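TSSL (Francisella novicida, PDB 4ACK) probably serves as the cytoplasmic part of a TssL (DotU) subunit of a type VI secretion system, a machine for protein transport linked to virulence. Local coordinates at residues E8-I13 with F43-E48; E47-K52 with K59-P64. All blocks are in the same frame, centred on the assembly; numbering follows the deposited sequence.

Interaction 1 of 2, residues E8-I13 with F43-E48; sequences EIILDI and FFLQEE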
loop_
_atom_site.group_PDB
_atom_site.type_symbol
_atom_site.label_atom_id
_atom_site.label_comp_id
_atom_site.label_asym_id
_atom_site.label_seq_id
_atom_site.Cartn_x
_atom_site.Cartn_y
_atom_site.Cartn_z
ATOM N N GLU A 8 0.854 13.054 -2.859
ATOM C CA GLU A 8 -0.408 13.245 -3.578
ATOM C C GLU A 8 -0.697 12.037 -4.424
ATOM O O GLU A 8 -1.818 11.594 -4.523
ATOM C CB GLU A 8 -0.368 14.508 -4.496
ATOM C CG GLU A 8 -0.668 15.863 -3.793
ATOM C CD GLU A 8 -0.819 17.052 -4.821
ATOM O OE1 GLU A 8 -0.188 17.015 -5.916
ATOM O OE2 GLU A 8 -1.577 18.013 -4.517
ATOM N N ILE A 9 0.289 11.530 -5.118
ATOM C CA ILE A 9 0.011 10.333 -5.855
ATOM C C ILE A 9 -0.492 9.156 -4.929
ATOM O O ILE A 9 -1.418 8.441 -5.290
ATOM C CB ILE A 9 1.204 9.933 -6.634
ATOM C CG1 ILE A 9 1.516 11.018 -7.682
ATOM C CG2 ILE A 9 0.973 8.568 -7.265
ATOM C CD1 ILE A 9 2.738 10.666 -8.577
ATOM N N ILE A 10 0.116 8.980 -3.759
ATOM C CA ILE A 10 -0.240 7.884 -2.849
ATOM C C ILE A 10 -1.723 8.072 -2.380
ATOM O O ILE A 10 -2.511 7.140 -2.446
ATOM C CB ILE A 10 0.761 7.821 -1.658
ATOM C CG1 ILE A 10 2.153 7.352 -2.172
ATOM C CG2 ILE A 10 0.188 7.017 -0.466
ATOM C CD1 ILE A 10 3.323 7.752 -1.195
ATOM N N LEU A 11 -2.076 9.298 -1.971
ATOM C CA LEU A 11 -3.484 9.712 -1.745
ATOM C C LEU A 11 -4.400 9.449 -2.902
ATOM O O LEU A 11 -5.497 8.954 -2.717
ATOM C CB LEU A 11 -3.555 11.175 -1.350
ATOM C CG LEU A 11 -2.869 11.446 -0.017
ATOM C CD1 LEU A 11 -2.920 12.961 0.325
ATOM C CD2 LEU A 11 -3.517 10.614 1.095
ATOM N N ASP A 12 -3.940 9.712 -4.110
ATOM C CA ASP A 12 -4.794 9.470 -5.251
ATOM C C ASP A 12 -5.135 7.971 -5.417
ATOM O O ASP A 12 -6.312 7.614 -5.634
ATOM C CB ASP A 12 -4.232 10.070 -6.541
ATOM C CG ASP A 12 -5.309 10.315 -7.587
ATOM O OD1 ASP A 12 -6.424 10.754 -7.214
ATOM O OD2 ASP A 12 -5.043 10.063 -8.787
ATOM N N ILE A 13 -4.106 7.127 -5.333
ATOM C CA ILE A 13 -4.270 5.682 -5.321
ATOM C C ILE A 13 -5.163 5.252 -4.179
ATOM O O ILE A 13 -6.067 4.473 -4.365
ATOM C CB ILE A 13 -2.909 4.966 -5.276
ATOM C CG1 ILE A 13 -2.221 5.201 -6.622
ATOM C CG2 ILE A 13 -3.096 3.483 -4.984
ATOM C CD1 ILE A 13 -0.670 5.107 -6.588
ATOM N N PHE A 43 3.663 4.050 -12.019
ATOM C CA PHE A 43 4.764 4.439 -12.908
ATOM C C PHE A 43 5.398 5.813 -12.588
ATOM O O PHE A 43 6.641 5.909 -12.491
ATOM C CB PHE A 43 4.390 4.438 -14.378
ATOM C CG PHE A 43 5.549 4.838 -15.271
ATOM C CD1 PHE A 43 5.833 6.187 -15.518
ATOM C CD2 PHE A 43 6.420 3.858 -15.790
ATOM C CE1 PHE A 43 6.946 6.562 -16.302
ATOM C CE2 PHE A 43 7.552 4.226 -16.600
ATOM C CZ PHE A 43 7.800 5.572 -16.853
ATOM N N PHE A 44 4.544 6.837 -12.433
ATOM C CA PHE A 44 4.947 8.183 -12.031
ATOM C C PHE A 44 5.491 8.213 -10.584
ATOM O O PHE A 44 6.406 8.986 -10.265
ATOM C CB PHE A 44 3.769 9.206 -12.171
ATOM C CG PHE A 44 3.361 9.569 -13.633
ATOM C CD1 PHE A 44 4.177 10.395 -14.440
ATOM C CD2 PHE A 44 2.121 9.137 -14.175
ATOM C CE1 PHE A 44 3.789 10.745 -15.782
ATOM C CE2 PHE A 44 1.729 9.470 -15.510
ATOM C CZ PHE A 44 2.568 10.282 -16.308
ATOM N N LEU A 45 4.873 7.466 -9.676
ATOM C CA LEU A 45 5.371 7.398 -8.301
ATOM C C LEU A 45 6.792 6.806 -8.350
ATOM O O LEU A 45 7.673 7.384 -7.836
ATOM C CB LEU A 45 4.469 6.601 -7.345
ATOM C CG LEU A 45 4.864 6.507 -5.844
ATOM C CD1 LEU A 45 5.167 7.918 -5.112
ATOM C CD2 LEU A 45 3.760 5.700 -5.061
ATOM N N GLN A 46 7.004 5.677 -8.987
ATOM C CA GLN A 46 8.311 5.123 -8.996
ATOM C C GLN A 46 9.315 6.087 -9.651
ATOM O O GLN A 46 10.277 6.503 -9.031
ATOM C CB GLN A 46 8.298 3.785 -9.675
ATOM C CG GLN A 46 7.606 2.668 -8.829
ATOM C CD GLN A 46 7.628 1.345 -9.573
ATOM O OE1 GLN A 46 7.332 1.318 -10.761
ATOM N NE2 GLN A 46 8.040 0.255 -8.902
ATOM N N GLU A 47 9.060 6.470 -10.884
ATOM C CA GLU A 47 9.948 7.398 -11.569
ATOM C C GLU A 47 10.335 8.593 -10.667
ATOM O O GLU A 47 11.499 8.947 -10.546
ATOM C CB GLU A 47 9.304 7.853 -12.901
ATOM C CG GLU A 47 9.793 9.235 -13.362
ATOM C CD GLU A 47 9.245 9.653 -14.707
ATOM O OE1 GLU A 47 9.787 9.175 -15.742
ATOM O OE2 GLU A 47 8.277 10.454 -14.725
ATOM N N GLU A 48 9.376 9.175 -9.984
ATOM C CA GLU A 48 9.675 10.347 -9.161
ATOM C C GLU A 48 10.519 9.975 -7.946
ATOM O O GLU A 48 11.545 10.631 -7.663
ATOM C CB GLU A 48 8.385 11.045 -8.756
ATOM C CG GLU A 48 8.532 12.402 -8.230
ATOM C CD GLU A 48 8.792 13.492 -9.351
ATOM O OE1 GLU A 48 8.739 13.185 -10.581
ATOM O OE2 GLU A 48 9.035 14.643 -8.937
#

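Interaction 2 of 2, residues E47-K52 with K59-P64; sequences EELLEK and KYIVFP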
loop_
_atom_site.group_PDB
_atom_site.type_symbol
_atom_site.label_atom_id
_atom_site.label_comp_id
_atom_site.label_asym_id
_atom_site.label_seq_id
_atom_site.Cartn_x
_atom_site.Cartn_y
_atom_site.Cartn_z
ATOM N N GLU A 47 9.060 6.470 -10.884
ATOM C CA GLU A 47 9.948 7.398 -11.569
ATOM C C GLU A 47 10.335 8.593 -10.667
ATOM O O GLU A 47 11.499 8.947 -10.546
ATOM C CB GLU A 47 9.304 7.853 -12.901
ATOM C CG GLU A 47 9.793 9.235 -13.362
ATOM C CD GLU A 47 9.245 9.653 -14.707
ATOM O OE1 GLU A 47 9.787 9.175 -15.742
ATOM O OE2 GLU A 47 8.277 10.454 -14.725
ATOM N N GLU A 48 9.376 9.175 -9.984
ATOM C CA GLU A 48 9.675 10.347 -9.161
ATOM C C GLU A 48 10.519 9.975 -7.946
ATOM O O GLU A 48 11.545 10.631 -7.663
ATOM C CB GLU A 48 8.385 11.045 -8.756
ATOM C CG GLU A 48 8.532 12.402 -8.230
ATOM C CD GLU A 48 8.792 13.492 -9.351
ATOM O OE1 GLU A 48 8.739 13.185 -10.581
ATOM O OE2 GLU A 48 9.035 14.643 -8.937
ATOM N N LEU A 49 10.146 8.899 -7.241
ATOM C CA LEU A 49 10.973 8.502 -6.052
ATOM C C LEU A 49 12.374 8.105 -6.442
ATOM O O LEU A 49 13.290 8.401 -5.731
ATOM C CB LEU A 49 10.374 7.332 -5.285
ATOM C CG LEU A 49 9.058 7.700 -4.631
ATOM C CD1 LEU A 49 8.433 6.327 -4.168
ATOM C CD2 LEU A 49 9.310 8.675 -3.508
ATOM N N LEU A 50 12.536 7.427 -7.575
ATOM C CA LEU A 50 13.844 6.903 -7.922
ATOM C C LEU A 50 14.827 8.026 -8.391
ATOM O O LEU A 50 16.010 7.743 -8.648
ATOM C CB LEU A 50 13.744 5.801 -8.997
ATOM C CG LEU A 50 13.184 4.427 -8.554
ATOM C CD1 LEU A 50 12.688 3.552 -9.764
ATOM C CD2 LEU A 50 14.168 3.672 -7.659
ATOM N N GLU A 51 14.329 9.277 -8.483
ATOM C CA GLU A 51 15.212 10.390 -8.827
ATOM C C GLU A 51 16.005 10.703 -7.561
ATOM O O GLU A 51 17.167 11.076 -7.646
ATOM C CB GLU A 51 14.419 11.566 -9.426
ATOM C CG GLU A 51 15.177 12.897 -9.840
ATOM C CD GLU A 51 16.683 12.781 -10.283
ATOM O OE1 GLU A 51 16.979 12.175 -11.347
ATOM O OE2 GLU A 51 17.564 13.373 -9.589
ATOM N N LYS A 52 15.419 10.429 -6.397
ATOM C CA LYS A 52 16.017 10.789 -5.122
ATOM C C LYS A 52 16.522 9.633 -4.260
ATOM O O LYS A 52 17.439 9.810 -3.471
ATOM C CB LYS A 52 14.994 11.568 -4.250
ATOM C CG LYS A 52 14.561 12.907 -4.834
ATOM C CD LYS A 52 13.368 13.479 -4.021
ATOM C CE LYS A 52 12.077 13.262 -4.762
ATOM N NZ LYS A 52 10.987 14.065 -4.173
ATOM N N LYS A 59 11.110 0.863 -3.049
ATOM C CA LYS A 59 10.299 -0.322 -2.681
ATOM C C LYS A 59 9.613 -0.210 -1.318
ATOM O O LYS A 59 8.458 -0.590 -1.178
ATOM C CB LYS A 59 11.121 -1.611 -2.773
ATOM C CG LYS A 59 10.413 -2.869 -2.156
ATOM C CD LYS A 59 11.266 -4.134 -2.430
ATOM C CE LYS A 59 12.414 -4.184 -1.352
ATOM N NZ LYS A 59 13.039 -5.480 -1.351
ATOM N N TYR A 60 10.283 0.316 -0.308
ATOM C CA TYR A 60 9.643 0.401 0.970
ATOM C C TYR A 60 8.417 1.326 0.977
ATOM O O TYR A 60 7.579 1.291 1.882
ATOM C CB TYR A 60 10.627 0.857 2.029
ATOM C CG TYR A 60 11.600 -0.209 2.510
ATOM C CD1 TYR A 60 11.680 -1.479 1.885
ATOM C CD2 TYR A 60 12.472 0.080 3.547
ATOM C CE1 TYR A 60 12.548 -2.434 2.338
ATOM C CE2 TYR A 60 13.368 -0.875 4.019
ATOM C CZ TYR A 60 13.395 -2.117 3.421
ATOM O OH TYR A 60 14.277 -3.036 3.937
ATOM N N ILE A 61 8.354 2.230 0.015
ATOM C CA ILE A 61 7.293 3.200 -0.004
ATOM C C ILE A 61 6.215 2.624 -0.922
ATOM O O ILE A 61 5.083 2.643 -0.551
ATOM C CB ILE A 61 7.805 4.540 -0.581
ATOM C CG1 ILE A 61 8.713 5.216 0.424
ATOM C CG2 ILE A 61 6.624 5.485 -1.014
ATOM C CD1 ILE A 61 9.673 6.204 -0.295
ATOM N N VAL A 62 6.584 2.085 -2.087
ATOM C CA VAL A 62 5.592 1.656 -3.050
ATOM C C VAL A 62 5.029 0.208 -2.775
ATOM O O VAL A 62 3.880 -0.061 -3.045
ATOM C CB VAL A 62 6.176 1.723 -4.476
ATOM C CG1 VAL A 62 5.228 1.082 -5.596
ATOM C CG2 VAL A 62 6.554 3.198 -4.794
ATOM N N PHE A 63 5.856 -0.718 -2.293
ATOM C CA PHE A 63 5.289 -2.073 -2.046
ATOM C C PHE A 63 4.065 -2.068 -1.073
ATOM O O PHE A 63 3.079 -2.722 -1.342
ATOM C CB PHE A 63 6.350 -3.017 -1.527
ATOM C CG PHE A 63 5.829 -4.399 -1.303
ATOM C CD1 PHE A 63 5.187 -4.732 -0.097
ATOM C CD2 PHE A 63 5.908 -5.338 -2.325
ATOM C CE1 PHE A 63 4.684 -6.039 0.097
ATOM C CE2 PHE A 63 5.389 -6.663 -2.143
ATOM C CZ PHE A 63 4.787 -6.991 -0.948
ATOM N N PRO A 64 4.155 -1.382 0.073
ATOM C CA PRO A 64 3.043 -1.424 0.975
ATOM C C PRO A 64 1.772 -0.823 0.386
ATOM O O PRO A 64 0.684 -1.196 0.808
ATOM C CB PRO A 64 3.503 -0.556 2.160
ATOM C CG PRO A 64 5.037 -0.695 2.131
ATOM C CD PRO A 64 5.331 -0.720 0.659
#

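Interaction 1 of 2, residues E8-I13 with F43-E48
Ile9 and Leu45 meet flank to flank where two nearly antiparallel helices run side by side, their side chains sliding past each other in opposite directions. The side chains meet through apolar atoms alone. CG2 of Ile9 lies 4.0 Å from CB of Leu45, while its other branch goes over the backbone of the facing helix: CD1 of Ile9 comes within 4.0 Å of Leu45 N and, at the same separation of 4.0 Å, of Phe44 CB. The long arm of Ile9 is fully extended (chi2 -179°), which carries the terminal methyl to Phe44 CB; the two side chains cross at about a right angle. Phe44 offers only CB, since its ring leads away to the exposed side.

Between helices 4-20 and 30-52 the short segments cross at -157°, with axes 10.2 Å apart at closest approach. This is antiparallel packing within the all-helical cytoplasmic domain of the DotU family, and Ile9 and Leu45 mark the register, their CA atoms lying 6.6 Å apart.

Deeper in, Ile10 supplies a second apolar touch. Its CG1 is 3.7 Å from CD2 of Leu45, whose CG stands anti to the backbone N (chi1 -178°) and thereby sends the branched end toward the buried side. Ile10 also packs on Ile119 and Thr123 of helix 118-129, and Leu45 leans on Val62 of helix 55-79. Farther along helix 30-52, partly exposed Glu48 makes a long, weak ion pair with Lys5 of helix 4-20.

Interaction 2 of 2, residues E47-K52 with K59-P64
A single leucine, Leu49, bridges from helix 30-52 to two adjacent residues of helix 55-79. Its CD1 is the atom that does most of the touching, 3.7 Å from CG2 of Ile61 and also 3.7 Å from CG2 of Val62, so that one methyl is shared between two branched side chains. Leu49 and Ile61 reach toward each other tip to tip, and the second methyl of the leucine, CD2, joins in at 4.1 Å from CD1 of Ile61. Val62 is met at a slant. Its CG2 lies beside its own backbone N, because CG1 takes the position anti to that N (chi1 172°), and it is this CG2 branch that faces the leucine.

All three residues are buried, yet the tight part is small: 111 Å² in total, with the nearest CA atoms, those of Leu49 and Ile61, 8.8 Å apart. Away from Leu49 the segment is open to solvent, with Glu47, Leu50 and Glu51 exposed; Lys52, also exposed, is tied by salt bridges to Glu6 and Asp3.

The pair spans two consecutive helices, 30-52 and 55-79, joined by a short connection. Around it, Leu49 rests on Glu6 of helix 4-20, Ile61 packs against Ile119, Cys120 and Thr123 of helix 118-129, and Val62 touches Tyr94 of helix 89-94.

Overall arrangement
Interactions 1 and 2 follow one another along helix 30-52, sharing Glu47 and Glu48, and their centres lie about 9 Å apart on the same side of the chain's centre. Leu45 and Leu49, one helical turn apart, carry the two contacts. The apolar surface is continuous between them: Leu45 CD2 packs 3.8 Å from Val62 CG2, and Ile10 CD1 lies 4.0 Å from Ile61 CG2. Helices 4-20, 30-52 and 55-79 therefore meet along one continuous apolar seam, with interaction 1 joining the first two and interaction 2 the last two. Interaction 2 is buried and interaction 1 partly so; their centres lie about 12 and 11 Å from the centre of the chain.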